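Local structure of beta-carbonic anhydrase (Methanothermobacter thermautotrophicus, 1G5C) at residues Lys26-Leu37 and Asp79-Cys90. The protein catalyses the reversible hydration of carbon dioxide to bicarbonate, as a zinc-dependent carbonic anhydrase of the beta class. Residues are numbered along the deposited sequence; the frame is centred on the assembly and turned at random.
Sequences KLCIITCMDSRL and DNEIIIVGHTDC. Unlike the reference sequence in segment 79-90: Asp-79 (reference Val). With ZN (zinc ion), chain G.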
loop_
_atom_site.group_PDB
_atom_site.type_symbol
_atom_site.label_atom_id
_atom_site.label_comp_id
_atom_site.label_asym_id
_atom_site.label_seq_id
_atom_site.Cartn_x
_atom_site.Cartn_y
_atom_site.Cartn_z
ATOM N N LYS A 26 -1.277 17.389 -3.057
ATOM C CA LYS A 26 -1.487 16.089 -3.697
ATOM C C LYS A 26 -0.341 15.275 -3.123
ATOM O O LYS A 26 0.773 15.263 -3.653
ATOM C CB LYS A 26 -1.390 16.196 -5.217
ATOM C CG LYS A 26 -2.119 17.377 -5.822
ATOM C CD LYS A 26 -3.608 17.197 -5.848
ATOM C CE LYS A 26 -4.233 18.115 -6.914
ATOM N NZ LYS A 26 -4.102 19.582 -6.617
ATOM N N LEU A 27 -0.660 14.607 -2.024
ATOM C CA LEU A 27 0.261 13.828 -1.194
ATOM C C LEU A 27 0.277 12.300 -1.304
ATOM O O LEU A 27 -0.768 11.646 -1.442
ATOM C CB LEU A 27 -0.062 14.137 0.270
ATOM C CG LEU A 27 0.774 14.937 1.253
ATOM C CD1 LEU A 27 -0.138 15.716 2.201
ATOM C CD2 LEU A 27 1.641 13.981 2.040
ATOM N N CYS A 28 1.470 11.728 -1.194
ATOM C CA CYS A 28 1.605 10.274 -1.167
ATOM C C CYS A 28 2.520 9.987 0.009
ATOM O O CYS A 28 3.628 10.540 0.094
ATOM C CB CYS A 28 2.240 9.710 -2.431
ATOM S SG CYS A 28 2.505 7.908 -2.256
ATOM N N ILE A 29 2.054 9.141 0.924
ATOM C CA ILE A 29 2.829 8.774 2.104
ATOM C C ILE A 29 3.308 7.328 1.935
ATOM O O ILE A 29 2.532 6.434 1.551
ATOM C CB ILE A 29 1.969 8.825 3.412
ATOM C CG1 ILE A 29 1.278 10.185 3.583
ATOM C CG2 ILE A 29 2.845 8.521 4.615
ATOM C CD1 ILE A 29 2.209 11.330 3.935
ATOM N N ILE A 30 4.583 7.096 2.213
ATOM C CA ILE A 30 5.140 5.751 2.151
ATOM C C ILE A 30 5.582 5.419 3.586
ATOM O O ILE A 30 6.394 6.143 4.177
ATOM C CB ILE A 30 6.357 5.681 1.193
ATOM C CG1 ILE A 30 5.892 5.933 -0.245
ATOM C CG2 ILE A 30 7.014 4.309 1.279
ATOM C CD1 ILE A 30 7.012 6.152 -1.254
ATOM N N THR A 31 5.034 4.351 4.156
ATOM C CA THR A 31 5.405 3.985 5.512
ATOM C C THR A 31 5.372 2.474 5.756
ATOM O O THR A 31 5.291 1.676 4.802
ATOM C CB THR A 31 4.529 4.761 6.548
ATOM O OG1 THR A 31 5.084 4.597 7.869
ATOM C CG2 THR A 31 3.053 4.277 6.504
ATOM N N CYS A 32 5.453 2.072 7.019
ATOM C CA CYS A 32 5.510 0.656 7.361
ATOM C C CYS A 32 4.149 0.050 7.697
ATOM O O CYS A 32 3.193 0.772 7.989
ATOM C CB CYS A 32 6.493 0.450 8.536
ATOM S SG CYS A 32 6.799 -1.289 8.989
ATOM N N MET A 33 4.086 -1.285 7.701
ATOM C CA MET A 33 2.842 -2.009 7.989
ATOM C C MET A 33 2.581 -2.174 9.495
ATOM O O MET A 33 1.532 -2.715 9.907
ATOM C CB MET A 33 2.880 -3.392 7.312
ATOM C CG MET A 33 3.902 -4.331 7.925
ATOM S SD MET A 33 4.124 -5.863 7.016
ATOM C CE MET A 33 2.825 -6.795 7.602
ATOM N N ASP A 34 3.537 -1.705 10.297
ATOM C CA ASP A 34 3.470 -1.762 11.756
ATOM C C ASP A 34 2.096 -1.323 12.283
ATOM O O ASP A 34 1.592 -0.247 11.937
ATOM C CB ASP A 34 4.579 -0.869 12.366
ATOM C CG ASP A 34 4.887 -1.239 13.815
ATOM O OD1 ASP A 34 4.060 -0.951 14.706
ATOM O OD2 ASP A 34 5.941 -1.857 14.050
ATOM N N SER A 35 1.497 -2.146 13.134
ATOM C CA SER A 35 0.161 -1.850 13.672
ATOM C C SER A 35 0.069 -0.624 14.563
ATOM O O SER A 35 -1.024 -0.069 14.743
ATOM C CB SER A 35 -0.411 -3.056 14.439
ATOM O OG SER A 35 0.236 -3.230 15.686
ATOM N N ARG A 36 1.197 -0.180 15.112
ATOM C CA ARG A 36 1.175 0.993 15.980
ATOM C C ARG A 36 1.057 2.308 15.215
ATOM O O ARG A 36 0.873 3.379 15.819
ATOM C CB ARG A 36 2.427 1.008 16.858
ATOM C CG ARG A 36 2.476 -0.168 17.810
ATOM C CD ARG A 36 3.826 -0.261 18.452
ATOM N NE ARG A 36 4.808 -0.765 17.500
ATOM C CZ ARG A 36 6.098 -0.915 17.774
ATOM N NH1 ARG A 36 6.588 -0.597 18.978
ATOM N NH2 ARG A 36 6.895 -1.407 16.843
ATOM N N LEU A 37 1.172 2.235 13.894
ATOM C CA LEU A 37 1.050 3.433 13.068
ATOM C C LEU A 37 -0.409 3.698 12.714
ATOM O O LEU A 37 -0.759 4.798 12.283
ATOM C CB LEU A 37 1.863 3.286 11.778
ATOM C CG LEU A 37 3.380 3.322 11.978
ATOM C CD1 LEU A 37 4.112 2.875 10.713
ATOM C CD2 LEU A 37 3.782 4.746 12.377
ATOM N N ASP A 79 -0.187 13.416 -7.891
ATOM C CA ASP A 79 0.672 13.611 -6.722
ATOM C C ASP A 79 1.949 14.343 -7.092
ATOM O O ASP A 79 2.604 14.017 -8.091
ATOM C CB ASP A 79 1.005 12.265 -6.082
ATOM C CG ASP A 79 -0.170 11.701 -5.332
ATOM O OD1 ASP A 79 -0.193 10.487 -5.063
ATOM O OD2 ASP A 79 -1.076 12.486 -5.002
ATOM N N ASN A 80 2.297 15.340 -6.293
ATOM C CA ASN A 80 3.496 16.116 -6.564
ATOM C C ASN A 80 4.367 16.196 -5.324
ATOM O O ASN A 80 5.343 16.929 -5.291
ATOM C CB ASN A 80 3.125 17.526 -7.075
ATOM C CG ASN A 80 2.317 18.329 -6.076
ATOM O OD1 ASN A 80 2.434 18.143 -4.865
ATOM N ND2 ASN A 80 1.494 19.250 -6.586
ATOM N N GLU A 81 4.011 15.425 -4.302
ATOM C CA GLU A 81 4.791 15.396 -3.070
ATOM C C GLU A 81 4.708 14.017 -2.427
ATOM O O GLU A 81 3.615 13.491 -2.184
ATOM C CB GLU A 81 4.282 16.457 -2.087
ATOM C CG GLU A 81 5.000 16.474 -0.736
ATOM C CD GLU A 81 4.775 17.775 0.027
ATOM O OE1 GLU A 81 3.689 18.380 -0.129
ATOM O OE2 GLU A 81 5.679 18.196 0.784
ATOM N N ILE A 82 5.866 13.437 -2.150
ATOM C CA ILE A 82 5.925 12.118 -1.531
ATOM C C ILE A 82 6.686 12.237 -0.217
ATOM O O ILE A 82 7.723 12.913 -0.158
ATOM C CB ILE A 82 6.688 11.111 -2.430
ATOM C CG1 ILE A 82 5.988 10.973 -3.779
ATOM C CG2 ILE A 82 6.787 9.755 -1.719
ATOM C CD1 ILE A 82 6.764 10.140 -4.785
ATOM N N ILE A 83 6.181 11.582 0.823
ATOM C CA ILE A 83 6.826 11.601 2.134
ATOM C C ILE A 83 7.014 10.182 2.645
ATOM O O ILE A 83 6.032 9.450 2.869
ATOM C CB ILE A 83 5.979 12.362 3.209
ATOM C CG1 ILE A 83 5.686 13.788 2.757
ATOM C CG2 ILE A 83 6.742 12.405 4.532
ATOM C CD1 ILE A 83 4.734 14.561 3.705
ATOM N N ILE A 84 8.265 9.768 2.806
ATOM C CA ILE A 84 8.511 8.448 3.352
ATOM C C ILE A 84 8.542 8.689 4.853
ATOM O O ILE A 84 9.169 9.663 5.311
ATOM C CB ILE A 84 9.875 7.874 2.907
ATOM C CG1 ILE A 84 9.889 7.674 1.383
ATOM C CG2 ILE A 84 10.149 6.559 3.658
ATOM C CD1 ILE A 84 11.261 7.251 0.800
ATOM N N VAL A 85 7.837 7.851 5.614
ATOM C CA VAL A 85 7.830 7.978 7.067
ATOM C C VAL A 85 8.260 6.662 7.726
ATOM O O VAL A 85 7.518 5.660 7.728
ATOM C CB VAL A 85 6.430 8.379 7.619
ATOM C CG1 VAL A 85 6.500 8.559 9.143
ATOM C CG2 VAL A 85 5.954 9.670 6.967
ATOM N N GLY A 86 9.488 6.639 8.239
ATOM C CA GLY A 86 9.935 5.453 8.943
ATOM C C GLY A 86 9.517 5.649 10.388
ATOM O O GLY A 86 8.937 6.686 10.726
ATOM N N HIS A 87 9.797 4.684 11.257
ATOM C CA HIS A 87 9.418 4.856 12.652
ATOM C C HIS A 87 10.405 4.140 13.553
ATOM O O HIS A 87 11.062 3.195 13.134
ATOM C CB HIS A 87 8.007 4.301 12.904
ATOM C CG HIS A 87 7.911 2.820 12.734
ATOM N ND1 HIS A 87 8.078 1.938 13.788
ATOM C CD2 HIS A 87 7.719 2.059 11.636
ATOM C CE1 HIS A 87 7.996 0.704 13.335
ATOM N NE2 HIS A 87 7.776 0.738 12.033
ATOM N N THR A 88 10.493 4.594 14.796
ATOM C CA THR A 88 11.402 3.978 15.752
ATOM C C THR A 88 10.858 2.607 16.129
ATOM O O THR A 88 9.644 2.357 16.047
ATOM C CB THR A 88 11.519 4.818 17.030
ATOM O OG1 THR A 88 10.212 5.023 17.571
ATOM C CG2 THR A 88 12.149 6.172 16.742
ATOM N N ASP A 89 11.758 1.732 16.553
ATOM C CA ASP A 89 11.429 0.366 16.956
ATOM C C ASP A 89 10.755 -0.420 15.835
ATOM O O ASP A 89 9.733 -1.082 16.050
ATOM C CB ASP A 89 10.541 0.368 18.209
ATOM C CG ASP A 89 10.395 -1.019 18.818
ATOM O OD1 ASP A 89 11.363 -1.784 18.761
ATOM O OD2 ASP A 89 9.328 -1.347 19.364
ATOM N N CYS A 90 11.341 -0.351 14.645
ATOM C CA CYS A 90 10.814 -1.067 13.483
ATOM C C CYS A 90 11.325 -2.505 13.535
ATOM O O CYS A 90 10.541 -3.454 13.521
ATOM C CB CYS A 90 11.261 -0.391 12.188
ATOM S SG CYS A 90 10.576 -1.132 10.686
HETATM ZN ZN ZN G . 8.206 -0.969 10.918
HETATM O O HOH W 1 1.408 18.849 -2.373
HETATM O O HOH W 2 7.688 -2.260 12.397
#
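Cys-32 and His-87 reach a common zinc ion through contrasting first torsions: SG of Cys-32 lies opposite the backbone N (chi1 -175°), whereas the imidazole of His-87 stands between its own N and carbonyl carbon (chi1 66°). SG of Cys-32 thus lies 2.4 Å from the zinc and NE2 of His-87 2.1 Å from it; Cys-90 SG and a water complete the four ligands. The ring's rotation is restrained by ND1 of His-87, which donates to Thr-88 O at 2.8 Å from above the carbonyl plane, while CB of Cys-32 meets the ring edge.

The zinc site illustrates how an alpha/beta fold gathers ligands at the C-terminal ends of parallel strands. Strands 27-32 and 81-87, central in the sheet, are laced by bonds such as Ile-30 N to Ile-83 O, 2.8 Å and nearly straight. Ile-30 and Ile-84 lie side by side beneath helix 128-141; on the other face Ile-29 CD1 packs against Ile-83 CB. Where the ladder ends, the hydroxyl of Thr-31 takes over, OG1 donating to Val-85 O at 2.7 Å.

Beyond the metal, Arg-36 ties together the chain past the two strand ends. Its NE and NH2 grip the carboxylate of Asp-34 side-on, one to each oxygen, and OD1 also accepts the backbone N of Arg-36, closing an Asx turn. The far end of the same guanidinium holds Asp-89: Arg-36 NH1 meets Asp-89 OD2 at 2.9 Å in a salt bridge, and the same NH2 that meets Asp-34 also donates to the backbone O of Asp-89. A leucine here would probably leave both carboxylates without their cationic mate, with Asp-34 still held by the Asx-turn bond at OD1 but no longer gripped by the guanidinium at OD2. The Asp-34 carboxylate crosses the His-87 ring with the planes 64° apart.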